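Long-range contact in D-alanyl-D-alanine carboxypeptidase (Streptococcus pneumoniae R6, PDB 1XP4), which probably trims the terminal D-alanine from peptidoglycan precursor peptides as a serine-type D-Ala-D-Ala carboxypeptidase, thereby taking part in cell wall biogenesis: residues 308-313 with 370-375. Sequence-based numbering, arbitrary orientation.
Sequences VAPEDI and EMVADK
An antiparallel pairing at the edge of a small three-stranded sheet joins Val308, on the short outer strand 307-308, to Val372, on the central strand 368-373. The two valines form a hydrogen-bonded pair, tied by two reciprocal backbone bonds, Val308 N to Val372 O and Val372 N to Val308 O, both 2.7 Å long. Met371 CA adds a CH···O contact to Val308 O at 3.5 Å.

Past this pair the 308-313 chain leaves the sheet, and side chains take over. The ring of Pro310 comes in at about a right angle to the Val372 side chain, its CG 3.6 Å from Val372 CG2. Beyond the end of strand 368-373, Asp374 meets Val308: CG2 of Val308 crosses it obliquely, 3.8 Å from Asp374 CG. In the selenomethionine Met371, CG stands beside the backbone N and the chain bends at chi2 (-70°), which carries SE to 4.0 Å from Ala309 CB and 4.2 Å from Ile313 CD1. A second bend, at chi3, turns CE toward the Val308-Ala309 peptide, 3.8 Å from Val308 C. Leu349 of strand 345-350 also touches Met371 and Ile313. Ile313 makes backbone hydrogen bonds to Ile283 and Val284 at the end of strand 278-284, and Ala309 to Gly287 and Asp288 just after it. The arrangement is that of a β-sheet edge in the C-terminal domain of penicillin-binding protein 5 relatives, away from the predicted active site.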
# COMPACT_ATOMS: atom_id res chain seq x y z
N VAL A 308 10.52 28.36 5.77
CA VAL A 308 10.15 27.76 7.03
C VAL A 308 9.36 26.47 6.86
O VAL A 308 8.72 26.26 5.83
CB VAL A 308 9.32 28.78 7.84
CG1 VAL A 308 8.54 28.09 8.91
CG2 VAL A 308 10.24 29.83 8.43
N ALA A 309 9.41 25.61 7.86
CA ALA A 309 8.62 24.36 7.85
C ALA A 309 7.18 24.62 8.27
O ALA A 309 6.93 25.31 9.24
CB ALA A 309 9.30 23.40 8.81
N PRO A 310 6.16 24.16 7.50
CA PRO A 310 4.93 24.59 8.15
C PRO A 310 4.11 23.35 8.52
O PRO A 310 2.89 23.27 8.43
CB PRO A 310 4.15 25.26 7.03
CG PRO A 310 4.38 24.38 5.79
CD PRO A 310 5.82 23.77 6.12
N GLU A 311 4.90 22.38 8.99
CA GLU A 311 4.45 21.20 9.72
C GLU A 311 5.72 20.62 10.30
O GLU A 311 6.81 21.02 9.95
CB GLU A 311 3.80 20.18 8.80
CG GLU A 311 2.46 20.67 8.26
CD GLU A 311 1.78 19.62 7.39
OE1 GLU A 311 2.42 18.64 7.03
OE2 GLU A 311 0.59 19.76 7.12
N ASP A 312 5.60 19.66 11.23
CA ASP A 312 6.86 19.19 11.82
C ASP A 312 7.57 18.17 10.86
O ASP A 312 6.94 17.25 10.35
CB ASP A 312 6.52 18.51 13.18
CG ASP A 312 6.56 19.49 14.38
OD1 ASP A 312 7.01 20.60 14.20
OD2 ASP A 312 6.16 19.12 15.48
N ILE A 313 8.88 18.29 10.67
CA ILE A 313 9.60 17.39 9.80
C ILE A 313 10.42 16.36 10.56
O ILE A 313 11.21 16.71 11.44
CB ILE A 313 10.52 18.18 8.85
CG1 ILE A 313 9.67 19.13 8.00
CG2 ILE A 313 11.31 17.23 7.95
CD1 ILE A 313 10.47 19.96 7.01
N GLU A 370 8.62 20.18 1.59
CA GLU A 370 8.42 21.57 1.19
C GLU A 370 8.65 22.58 2.30
O GLU A 370 8.25 22.39 3.45
CB GLU A 370 7.03 21.75 0.60
CG GLU A 370 6.79 20.90 -0.63
CD GLU A 370 5.47 21.18 -1.32
OE1 GLU A 370 4.42 21.11 -0.64
OE2 GLU A 370 5.49 21.47 -2.54
N MSE A 371 9.33 23.66 1.94
CA MSE A 371 9.63 24.75 2.86
C MSE A 371 8.90 25.97 2.35
O MSE A 371 9.10 26.43 1.23
CB MSE A 371 11.13 24.99 2.92
CG MSE A 371 11.89 23.83 3.57
SE MSE A 371 11.57 23.67 5.47
CE MSE A 371 12.80 25.01 6.07
N VAL A 372 8.04 26.49 3.21
CA VAL A 372 7.18 27.61 2.92
C VAL A 372 7.73 29.00 3.26
O VAL A 372 8.60 29.15 4.12
CB VAL A 372 5.84 27.38 3.65
CG1 VAL A 372 5.08 28.65 3.79
CG2 VAL A 372 5.04 26.34 2.89
N ALA A 373 7.21 30.01 2.57
CA ALA A 373 7.59 31.40 2.80
C ALA A 373 6.80 31.88 4.01
O ALA A 373 5.58 31.74 4.04
CB ALA A 373 7.23 32.24 1.59
N ASP A 374 7.47 32.46 5.01
CA ASP A 374 6.73 32.91 6.18
C ASP A 374 6.59 34.42 6.28
O ASP A 374 6.69 35.00 7.36
CB ASP A 374 7.36 32.32 7.45
CG ASP A 374 8.48 33.16 8.00
OD1 ASP A 374 9.23 33.77 7.21
OD2 ASP A 374 8.62 33.20 9.24
N LYS A 375 6.31 35.05 5.14
CA LYS A 375 6.17 36.50 5.05
C LYS A 375 5.81 36.81 3.60
O LYS A 375 6.07 36.00 2.72
CB LYS A 375 7.50 37.16 5.43
CG LYS A 375 7.60 38.67 5.34
CD LYS A 375 9.00 39.09 5.78
CE LYS A 375 9.24 40.59 5.73
NZ LYS A 375 10.43 40.95 6.56